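Local coordinates for B-agarase (Saccharophagus degradans, PDB 4BQ2), which probably cleaves the beta-linkages of agarose from chain ends, acting as an exo-beta-agarase of glycoside hydrolase family 50, at residues Ile17-Asn21 against Ala22-Ile26; Asp230-Leu233 against Ala234-Gly238; Thr264-Asn268 against Gly269-Leu273; Tyr663-Gly666 against Leu667-Ala671. All blocks are in the same frame, centred on the assembly; numbering follows the deposited sequence.

Interaction 1. Residues Ile17-Asn21 against Ala22-Ile26; sequences IHFLN and ARASI
Phe19 and Ala24 meet inside a beta-arch of the agarase CBM-like domain. The strands 17-20 and 22-26 run at 141° to each other, face side chain to side chain, and share no hydrogen bond. Each pairs with a different strand instead: 17-20 through backbone bonds with 51-56, and the following strand with 36-44. The methyl of Ala24 sits squarely over the phenyl ring, its CB 3.4 Å from the centroid of the Phe19 ring and 14° off the ring normal, a close CH-pi contact. The ring is placed there by its first torsion (chi1 -55°), which sets CG beside the backbone N and sends the ring back along its own strand, over Ala24, the third residue of the next strand. Nearer the bend, the methyl of Ala22 packs against Phe19, CB to CB 4.4 Å. Asn21 makes the corner with positive phi, a conformation that asparagine tolerates better than most residues. Around the ring, Val13, Leu42 and Leu54 complete the apolar setting. Alanine suits position 24 because its single methyl leaves the ring room to lie flat between the strands, so the arch is closed by dispersion and CH-pi attraction while the backbone bonds go to the neighbouring strands.

Interaction 2. Residues Asp230-Leu233 against Ala234-Gly238; sequences DVEL and AELDG
Leu236 folds back over Glu232, one turn earlier along the chain, and its side chain can be followed outward. CB stands 4.0 Å from the carbonyl O of Glu232. CG comes closer, 3.5 Å from that same Glu232 O, because chi1 of -60° places it beside its own backbone N, which donates to this oxygen. At the tip, CD1 crosses over the glutamate chain at a slant, 3.8 Å from CG of Glu232, and reaches the carboxylate at OE2 of Glu232, 3.7 Å away. The glutamate has CG anti to its backbone N (chi1 -175°) and stays extended, so its methylenes offer a greasy flank while OE2 forms a salt bridge with Arg406 of helix 394-410. Leu236 also touches Arg406, along with Val402 and Asn409.

Beneath these side chains, Glu232 O accepts two backbone bonds: one from Leu236 N at 3.1 Å, the other from Glu235 N at 2.8 Å, the latter donor standing well above the carbonyl plane. Upstream, Ala234 N donates to Asp230 O, an ordinary alpha-helical bond. On another side Glu235 runs beside Val231; its OE2 lies 3.6 Å from CG1 of Val231. Short Ala234 and charged Glu235 suit this solvent-facing part, whereas Leu233 and Leu236 touch helix 394-410. The mixture of four-residue and three-residue bonds on one carbonyl is typical of the C-terminal turn of a helix, here an amphipathic one packed on a neighbouring helix.

Interaction 3. Residues Thr264-Asn268 against Gly269-Leu273; sequences TEKIN and GKWML
Four backbone hydrogen bonds join the strands 264-267 and 270-273 as antiparallel partners, Ile267 N giving the straightest to Lys270 O (2.8 Å, 174°) and Glu265 exchanging a pair with Met272. On the face of Thr264 and Leu273, Lys266 crosses the indole of Trp271, its neighbour in a non-hydrogen-bonded pair. CG of Lys266 lies over the five-membered ring, 4.1 Å from the centroid of that Trp271 ring and 6° off its normal. A bend at chi3 (-69°) then returns CE to the same face nearer the rim, 3.6 Å from CE2 of Trp271. Beyond it the ammonium forms a salt bridge with Asp645 OD2, while OD1 of that carboxylate accepts from the indole NE1; one carboxylate thus holds the polar groups of both partners, the ammonium and the indole N-H.

The motif is a beta hairpin with a two-residue loop, closed by a type I' turn, with Asn268 and Gly269 at the corners. Both have positive phi, which asparagine accepts readily and glycine without strain. Strand 263-267 forms an outer edge of a six-stranded mixed sheet, and the second strand passes the order on to 280-287. Farther from the turn, CG2 of Thr264 meets CD2 of Leu273 at 4.0 Å. On the other face Ile267 and Met272 cross at about a right angle, with CD1 of Ile267 3.8 Å from CB of Met272; Leu256 and Pro280 touch the isoleucine, and Phe282 the methionine.

Interaction 4. Residues Tyr663-Gly666 against Leu667-Ala671; sequences YHPG and LIHAA
The carbonyl O of Gly666 accepts a short bond from the imidazole of His669, NE2 to O 2.7 Å. The acceptor lies in the ring plane, though the bond is far from straight (131°), the ring reaching back from three residues on. Pro665 roofs the same ring: its CG stands 3.4 Å from the centroid of the His669 imidazole, 11° off the normal, and 3.3 Å from CD2 of His669. A proline suits this place, since its compact, rigid ring presents CG to the imidazole face. The histidine gets there by chi1 of -57°, with its CG beside the backbone N and the ring swung back toward the proline.

Both segments belong to the loop between strand 648-652 and helix 673-688, which docks on the agarase CBM-like domain: the His669 ring touches Ser101, Asp103 and Met155, and Gln85 bonds both His669 N and Leu667 O. Gly666 itself has backbone angles, phi positive, at which a side chain would be jammed against the preceding carbonyl. Its N donates to ND1 of His664 at 3.0 Å, somewhat tilted from that ring's plane, so the two histidines hold successive polar groups of one glycine. His664 also meets the ring of Tyr716, the two planes clearly inclined. The side chain of Leu667 comes to about 4 Å from a glycerol, probably from the crystallisation liquor.

How the interactions relate
Interactions 1 and 4 both involve the agarase CBM-like domain: the first lies within it, and the loop 663-671 packs against strands 97-104 and 150-155 of it, with nearest atoms of the two contacts about 17 Å apart. The calcium ion belongs to the same domain; its ligand Lys38 lies on strand 36-44, which pairs with the strand of Ala22-Ile26. Interactions 2 and 3 follow in sequence, yet their centres lie 36 Å apart, on a surface helix and an edge hairpin. Interaction 4 is the buried one, its centre about 12 Å from the centre of the chain; strand 648-652, which leads to it, shares a six-stranded sheet with the hairpin of interaction 3. None of the four touches another.

Interaction 1. Residues Ile17-Asn21 against Ala22-Ile26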
loop_
_atom_site.group_PDB
_atom_site.type_symbol
_atom_site.label_atom_id
_atom_site.label_comp_id
_atom_site.label_asym_id
_atom_site.label_seq_id
_atom_site.Cartn_x
_atom_site.Cartn_y
_atom_site.Cartn_z
ATOM N N ILE A 17 5.881 -32.600 3.986
ATOM C CA ILE A 17 4.962 -31.482 3.752
ATOM C C ILE A 17 3.959 -31.342 4.877
ATOM O O ILE A 17 3.234 -32.274 5.195
ATOM C CB ILE A 17 4.234 -31.554 2.393
ATOM C CG1 ILE A 17 5.254 -31.636 1.252
ATOM C CG2 ILE A 17 3.344 -30.306 2.217
ATOM C CD1 ILE A 17 4.646 -31.981 -0.087
ATOM N N HIS A 18 3.880 -30.150 5.442
ATOM C CA HIS A 18 3.039 -29.905 6.621
ATOM C C HIS A 18 1.869 -28.977 6.286
ATOM O O HIS A 18 2.030 -28.020 5.505
ATOM C CB HIS A 18 3.923 -29.334 7.734
ATOM C CG HIS A 18 5.158 -30.154 7.971
ATOM N ND1 HIS A 18 5.202 -31.183 8.887
ATOM C CD2 HIS A 18 6.362 -30.156 7.346
ATOM C CE1 HIS A 18 6.390 -31.762 8.841
ATOM N NE2 HIS A 18 7.110 -31.163 7.908
ATOM N N PHE A 19 0.704 -29.262 6.870
ATOM C CA PHE A 19 -0.529 -28.566 6.495
ATOM C C PHE A 19 -1.049 -27.681 7.614
ATOM O O PHE A 19 -1.251 -28.149 8.742
ATOM C CB PHE A 19 -1.545 -29.569 5.964
ATOM C CG PHE A 19 -0.989 -30.377 4.821
ATOM C CD1 PHE A 19 -0.733 -29.762 3.585
ATOM C CD2 PHE A 19 -0.628 -31.709 4.993
ATOM C CE1 PHE A 19 -0.182 -30.482 2.530
ATOM C CE2 PHE A 19 -0.085 -32.441 3.944
ATOM C CZ PHE A 19 0.156 -31.830 2.718
ATOM N N LEU A 20 -1.219 -26.399 7.289
ATOM C CA LEU A 20 -1.677 -25.376 8.231
ATOM C C LEU A 20 -3.131 -25.084 7.952
ATOM O O LEU A 20 -3.452 -24.493 6.911
ATOM C CB LEU A 20 -0.907 -24.066 8.045
ATOM C CG LEU A 20 0.614 -24.044 8.016
ATOM C CD1 LEU A 20 1.080 -22.736 8.622
ATOM C CD2 LEU A 20 1.221 -25.209 8.777
ATOM N N ASN A 21 -4.000 -25.487 8.876
ATOM C CA ASN A 21 -5.429 -25.285 8.734
ATOM C C ASN A 21 -5.916 -25.590 7.329
ATOM O O ASN A 21 -6.583 -24.772 6.666
ATOM C CB ASN A 21 -5.782 -23.878 9.161
ATOM C CG ASN A 21 -5.745 -23.730 10.659
ATOM O OD1 ASN A 21 -6.565 -24.331 11.362
ATOM N ND2 ASN A 21 -4.810 -22.958 11.151
ATOM N N ALA A 22 -5.590 -26.804 6.901
ATOM C CA ALA A 22 -5.860 -27.254 5.568
ATOM C C ALA A 22 -5.934 -28.769 5.587
ATOM O O ALA A 22 -5.274 -29.401 6.397
ATOM C CB ALA A 22 -4.745 -26.798 4.636
ATOM N N ARG A 23 -6.739 -29.334 4.694
ATOM C CA ARG A 23 -6.768 -30.792 4.458
ATOM C C ARG A 23 -6.125 -31.095 3.102
ATOM O O ARG A 23 -6.370 -30.394 2.122
ATOM C CB ARG A 23 -8.213 -31.302 4.411
ATOM C CG ARG A 23 -9.025 -31.141 5.690
ATOM C CD ARG A 23 -10.461 -31.634 5.494
ATOM N NE ARG A 23 -11.137 -31.741 6.789
ATOM C CZ ARG A 23 -11.919 -30.796 7.310
ATOM N NH1 ARG A 23 -12.153 -29.669 6.647
ATOM N NH2 ARG A 23 -12.483 -30.977 8.494
ATOM N N ALA A 24 -5.320 -32.147 3.049
ATOM C CA ALA A 24 -4.578 -32.501 1.845
ATOM C C ALA A 24 -4.953 -33.898 1.390
ATOM O O ALA A 24 -5.201 -34.771 2.236
ATOM C CB ALA A 24 -3.098 -32.462 2.143
ATOM N N SER A 25 -5.002 -34.112 0.068
ATOM C CA SER A 25 -5.209 -35.452 -0.499
ATOM C C SER A 25 -4.623 -35.506 -1.915
ATOM O O SER A 25 -4.379 -34.457 -2.545
ATOM C CB SER A 25 -6.687 -35.833 -0.529
ATOM O OG SER A 25 -7.472 -34.871 -1.220
ATOM N N ILE A 26 -4.386 -36.714 -2.401
ATOM C CA ILE A 26 -3.909 -36.887 -3.771
ATOM C C ILE A 26 -5.107 -37.252 -4.620
ATOM O O ILE A 26 -5.829 -38.202 -4.312
ATOM C CB ILE A 26 -2.825 -37.972 -3.911
ATOM C CG1 ILE A 26 -1.626 -37.703 -2.996
ATOM C CG2 ILE A 26 -2.351 -38.095 -5.378
ATOM C CD1 ILE A 26 -0.850 -36.436 -3.307
#

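Interaction 2. Residues Asp230-Leu233 against Ala234-Gly238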
loop_
_atom_site.group_PDB
_atom_site.type_symbol
_atom_site.label_atom_id
_atom_site.label_comp_id
_atom_site.label_asym_id
_atom_site.label_seq_id
_atom_site.Cartn_x
_atom_site.Cartn_y
_atom_site.Cartn_z
ATOM N N ASP A 230 -16.192 10.086 -25.420
ATOM C CA ASP A 230 -17.579 10.484 -25.802
ATOM C C ASP A 230 -18.641 9.604 -25.191
ATOM O O ASP A 230 -19.693 10.092 -24.823
ATOM C CB ASP A 230 -17.789 10.498 -27.322
ATOM C CG ASP A 230 -16.994 11.576 -28.025
ATOM O OD1 ASP A 230 -16.637 12.604 -27.400
ATOM O OD2 ASP A 230 -16.727 11.388 -29.232
ATOM N N VAL A 231 -18.379 8.307 -25.119
ATOM C CA VAL A 231 -19.311 7.316 -24.584
ATOM C C VAL A 231 -19.534 7.579 -23.094
ATOM O O VAL A 231 -20.666 7.598 -22.606
ATOM C CB VAL A 231 -18.766 5.877 -24.827
ATOM C CG1 VAL A 231 -19.454 4.849 -23.951
ATOM C CG2 VAL A 231 -18.944 5.478 -26.298
ATOM N N GLU A 232 -18.440 7.828 -22.379
ATOM C CA GLU A 232 -18.541 8.062 -20.950
ATOM C C GLU A 232 -19.236 9.402 -20.658
ATOM O O GLU A 232 -20.159 9.463 -19.841
ATOM C CB GLU A 232 -17.145 7.994 -20.300
ATOM C CG GLU A 232 -17.269 8.125 -18.796
ATOM C CD GLU A 232 -15.955 8.217 -18.041
ATOM O OE1 GLU A 232 -14.879 8.419 -18.647
ATOM O OE2 GLU A 232 -16.037 8.078 -16.810
ATOM N N LEU A 233 -18.808 10.475 -21.319
ATOM C CA LEU A 233 -19.378 11.795 -21.076
ATOM C C LEU A 233 -20.905 11.834 -21.303
ATOM O O LEU A 233 -21.618 12.556 -20.604
ATOM C CB LEU A 233 -18.684 12.864 -21.910
ATOM C CG LEU A 233 -17.185 13.143 -21.708
ATOM C CD1 LEU A 233 -16.770 14.372 -22.501
ATOM C CD2 LEU A 233 -16.812 13.315 -20.236
ATOM N N ALA A 234 -21.398 11.026 -22.236
ATOM C CA ALA A 234 -22.837 10.947 -22.486
ATOM C C ALA A 234 -23.579 10.322 -21.304
ATOM O O ALA A 234 -24.746 10.609 -21.104
ATOM C CB ALA A 234 -23.139 10.210 -23.790
ATOM N N GLU A 235 -22.886 9.518 -20.494
ATOM C CA GLU A 235 -23.520 8.865 -19.338
ATOM C C GLU A 235 -23.400 9.651 -18.037
ATOM O O GLU A 235 -24.189 9.471 -17.126
ATOM C CB GLU A 235 -23.022 7.425 -19.187
ATOM C CG GLU A 235 -23.450 6.554 -20.366
ATOM C CD GLU A 235 -22.447 5.462 -20.719
ATOM O OE1 GLU A 235 -21.748 4.972 -19.802
ATOM O OE2 GLU A 235 -22.367 5.078 -21.921
ATOM N N LEU A 236 -22.416 10.536 -17.957
ATOM C CA LEU A 236 -22.219 11.348 -16.772
ATOM C C LEU A 236 -23.053 12.621 -16.805
ATOM O O LEU A 236 -22.845 13.507 -17.652
ATOM C CB LEU A 236 -20.726 11.681 -16.604
ATOM C CG LEU A 236 -19.829 10.443 -16.446
ATOM C CD1 LEU A 236 -18.373 10.887 -16.442
ATOM C CD2 LEU A 236 -20.155 9.623 -15.201
ATOM N N ASP A 237 -23.999 12.711 -15.878
ATOM C CA ASP A 237 -24.952 13.828 -15.869
ATOM C C ASP A 237 -24.888 14.583 -14.548
ATOM O O ASP A 237 -25.692 15.474 -14.306
ATOM C CB ASP A 237 -26.369 13.309 -16.084
ATOM C CG ASP A 237 -26.741 12.200 -15.111
ATOM O OD1 ASP A 237 -26.110 12.047 -14.047
ATOM O OD2 ASP A 237 -27.680 11.454 -15.400
ATOM N N GLY A 238 -23.944 14.220 -13.691
ATOM C CA GLY A 238 -23.814 14.892 -12.389
ATOM C C GLY A 238 -24.843 14.492 -11.332
ATOM O O GLY A 238 -24.852 15.046 -10.246
#

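Interaction 3. Residues Thr264-Asn268 against Gly269-Leu273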
loop_
_atom_site.group_PDB
_atom_site.type_symbol
_atom_site.label_atom_id
_atom_site.label_comp_id
_atom_site.label_asym_id
_atom_site.label_seq_id
_atom_site.Cartn_x
_atom_site.Cartn_y
_atom_site.Cartn_z
ATOM N N THR A 264 -19.347 11.758 14.600
ATOM C CA THR A 264 -19.575 10.302 14.769
ATOM C C THR A 264 -20.734 10.026 15.730
ATOM O O THR A 264 -21.030 10.833 16.663
ATOM C CB THR A 264 -18.338 9.569 15.312
ATOM O OG1 THR A 264 -18.044 10.043 16.638
ATOM C CG2 THR A 264 -17.118 9.764 14.405
ATOM N N GLU A 265 -21.391 8.902 15.509
ATOM C CA GLU A 265 -22.446 8.480 16.416
ATOM C C GLU A 265 -22.763 7.021 16.189
ATOM O O GLU A 265 -22.807 6.567 15.036
ATOM C CB GLU A 265 -23.709 9.284 16.178
ATOM C CG GLU A 265 -24.823 8.924 17.141
ATOM C CD GLU A 265 -25.478 10.160 17.669
ATOM O OE1 GLU A 265 -24.748 11.036 18.191
ATOM O OE2 GLU A 265 -26.705 10.260 17.517
ATOM N N LYS A 266 -22.992 6.302 17.286
ATOM C CA LYS A 266 -23.476 4.921 17.196
ATOM C C LYS A 266 -24.981 4.930 16.881
ATOM O O LYS A 266 -25.777 5.635 17.535
ATOM C CB LYS A 266 -23.154 4.172 18.497
ATOM C CG LYS A 266 -22.709 2.730 18.302
ATOM C CD LYS A 266 -22.539 2.047 19.655
ATOM C CE LYS A 266 -21.340 2.607 20.418
ATOM N NZ LYS A 266 -21.180 2.058 21.796
ATOM N N ILE A 267 -25.373 4.216 15.842
ATOM C CA ILE A 267 -26.763 4.154 15.463
ATOM C C ILE A 267 -27.172 2.687 15.545
ATOM O O ILE A 267 -26.623 1.840 14.843
ATOM C CB ILE A 267 -27.029 4.754 14.078
ATOM C CG1 ILE A 267 -26.553 6.213 14.027
ATOM C CG2 ILE A 267 -28.502 4.617 13.726
ATOM C CD1 ILE A 267 -26.624 6.867 12.660
ATOM N N ASN A 268 -28.091 2.425 16.470
ATOM C CA ASN A 268 -28.499 1.088 16.898
ATOM C C ASN A 268 -27.380 0.049 16.863
ATOM O O ASN A 268 -27.430 -0.926 16.128
ATOM C CB ASN A 268 -29.756 0.646 16.131
ATOM C CG ASN A 268 -30.945 1.570 16.386
ATOM O OD1 ASN A 268 -31.614 2.003 15.451
ATOM N ND2 ASN A 268 -31.193 1.897 17.658
ATOM N N GLY A 269 -26.347 0.295 17.656
ATOM C CA GLY A 269 -25.307 -0.693 17.858
ATOM C C GLY A 269 -24.214 -0.703 16.794
ATOM O O GLY A 269 -23.292 -1.515 16.880
ATOM N N LYS A 270 -24.306 0.195 15.812
ATOM C CA LYS A 270 -23.282 0.291 14.752
ATOM C C LYS A 270 -22.734 1.701 14.640
ATOM O O LYS A 270 -23.496 2.671 14.485
ATOM C CB LYS A 270 -23.879 -0.092 13.408
ATOM C CG LYS A 270 -24.409 -1.513 13.379
ATOM C CD LYS A 270 -25.003 -1.853 12.040
ATOM C CE LYS A 270 -25.523 -3.284 12.046
ATOM N NZ LYS A 270 -26.187 -3.554 10.743
ATOM N N TRP A 271 -21.415 1.817 14.671
ATOM C CA TRP A 271 -20.800 3.112 14.499
ATOM C C TRP A 271 -21.037 3.671 13.107
ATOM O O TRP A 271 -20.918 2.948 12.114
ATOM C CB TRP A 271 -19.301 3.020 14.755
ATOM C CG TRP A 271 -18.973 3.079 16.226
ATOM C CD1 TRP A 271 -18.559 2.043 17.029
ATOM C CD2 TRP A 271 -19.035 4.238 17.059
ATOM N NE1 TRP A 271 -18.362 2.499 18.320
ATOM C CE2 TRP A 271 -18.648 3.842 18.362
ATOM C CE3 TRP A 271 -19.386 5.591 16.827
ATOM C CZ2 TRP A 271 -18.558 4.749 19.427
ATOM C CZ3 TRP A 271 -19.333 6.477 17.891
ATOM C CH2 TRP A 271 -18.904 6.060 19.176
ATOM N N MET A 272 -21.375 4.964 13.068
ATOM C CA MET A 272 -21.644 5.684 11.836
ATOM C C MET A 272 -21.041 7.077 11.879
ATOM O O MET A 272 -20.690 7.616 12.948
ATOM C CB MET A 272 -23.170 5.801 11.583
ATOM C CG MET A 272 -23.869 4.483 11.226
ATOM S SD MET A 272 -23.274 3.789 9.669
ATOM C CE MET A 272 -24.295 4.629 8.462
ATOM N N LEU A 273 -20.908 7.660 10.700
ATOM C CA LEU A 273 -20.763 9.105 10.636
ATOM C C LEU A 273 -22.143 9.726 10.578
ATOM O O LEU A 273 -23.127 9.055 10.256
ATOM C CB LEU A 273 -19.879 9.535 9.458
ATOM C CG LEU A 273 -18.373 9.129 9.595
ATOM C CD1 LEU A 273 -17.659 8.979 8.244
ATOM C CD2 LEU A 273 -17.605 10.086 10.484
#

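Interaction 4. Residues Tyr663-Gly666 against Leu667-Ala671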
loop_
_atom_site.group_PDB
_atom_site.type_symbol
_atom_site.label_atom_id
_atom_site.label_comp_id
_atom_site.label_asym_id
_atom_site.label_seq_id
_atom_site.Cartn_x
_atom_site.Cartn_y
_atom_site.Cartn_z
ATOM N N TYR A 663 2.585 -5.201 -15.085
ATOM C CA TYR A 663 3.538 -6.219 -14.638
ATOM C C TYR A 663 3.314 -6.666 -13.200
ATOM O O TYR A 663 3.969 -7.590 -12.743
ATOM C CB TYR A 663 4.950 -5.666 -14.718
ATOM C CG TYR A 663 5.309 -5.103 -16.078
ATOM C CD1 TYR A 663 4.986 -5.796 -17.239
ATOM C CD2 TYR A 663 5.997 -3.894 -16.192
ATOM C CE1 TYR A 663 5.333 -5.314 -18.490
ATOM C CE2 TYR A 663 6.332 -3.391 -17.441
ATOM C CZ TYR A 663 5.999 -4.103 -18.585
ATOM O OH TYR A 663 6.332 -3.595 -19.841
ATOM N N HIS A 664 2.427 -5.984 -12.486
ATOM C CA HIS A 664 2.258 -6.225 -11.056
ATOM C C HIS A 664 0.834 -5.850 -10.717
ATOM O O HIS A 664 0.386 -4.740 -11.040
ATOM C CB HIS A 664 3.224 -5.334 -10.268
ATOM C CG HIS A 664 3.467 -5.787 -8.859
ATOM N ND1 HIS A 664 2.450 -6.165 -8.002
ATOM C CD2 HIS A 664 4.614 -5.886 -8.151
ATOM C CE1 HIS A 664 2.973 -6.526 -6.843
ATOM N NE2 HIS A 664 4.281 -6.360 -6.907
ATOM N N PRO A 665 0.100 -6.793 -10.123
ATOM C CA PRO A 665 -1.286 -6.531 -9.774
ATOM C C PRO A 665 -1.436 -5.553 -8.611
ATOM O O PRO A 665 -2.426 -4.823 -8.572
ATOM C CB PRO A 665 -1.841 -7.899 -9.421
ATOM C CG PRO A 665 -0.686 -8.816 -9.287
ATOM C CD PRO A 665 0.549 -8.156 -9.774
ATOM N N GLY A 666 -0.426 -5.463 -7.750
ATOM C CA GLY A 666 -0.535 -4.733 -6.486
ATOM C C GLY A 666 -0.421 -5.676 -5.281
ATOM O O GLY A 666 0.081 -6.783 -5.406
ATOM N N LEU A 667 -0.918 -5.260 -4.116
ATOM C CA LEU A 667 -0.806 -6.085 -2.891
ATOM C C LEU A 667 -1.729 -7.319 -2.802
ATOM O O LEU A 667 -1.392 -8.354 -2.221
ATOM C CB LEU A 667 -0.944 -5.184 -1.632
ATOM C CG LEU A 667 0.261 -4.230 -1.519
ATOM C CD1 LEU A 667 0.057 -3.118 -0.499
ATOM C CD2 LEU A 667 1.559 -5.003 -1.216
ATOM N N ILE A 668 -2.910 -7.204 -3.375
ATOM C CA ILE A 668 -3.891 -8.263 -3.323
ATOM C C ILE A 668 -4.290 -8.528 -4.766
ATOM O O ILE A 668 -4.434 -7.586 -5.549
ATOM C CB ILE A 668 -5.122 -7.885 -2.457
ATOM C CG1 ILE A 668 -4.718 -7.735 -0.966
ATOM C CG2 ILE A 668 -6.253 -8.903 -2.683
ATOM C CD1 ILE A 668 -4.292 -9.039 -0.241
ATOM N N HIS A 669 -4.398 -9.804 -5.126
ATOM C CA HIS A 669 -4.406 -10.222 -6.547
ATOM C C HIS A 669 -5.714 -10.924 -6.933
ATOM O O HIS A 669 -6.215 -11.784 -6.188
ATOM C CB HIS A 669 -3.225 -11.189 -6.841
ATOM C CG HIS A 669 -1.860 -10.638 -6.517
ATOM N ND1 HIS A 669 -0.717 -11.401 -6.609
ATOM C CD2 HIS A 669 -1.461 -9.412 -6.093
ATOM C CE1 HIS A 669 0.335 -10.667 -6.271
ATOM N NE2 HIS A 669 -0.093 -9.456 -5.947
ATOM N N ALA A 670 -6.226 -10.581 -8.113
ATOM C CA ALA A 670 -7.394 -11.201 -8.707
ATOM C C ALA A 670 -6.988 -11.841 -10.027
ATOM O O ALA A 670 -5.915 -11.529 -10.575
ATOM C CB ALA A 670 -8.483 -10.156 -8.956
ATOM N N ALA A 671 -7.866 -12.692 -10.542
ATOM C CA ALA A 671 -7.590 -13.512 -11.740
ATOM C C ALA A 671 -7.826 -12.737 -13.015
ATOM O O ALA A 671 -7.349 -13.144 -14.075
ATOM C CB ALA A 671 -8.468 -14.749 -11.734
#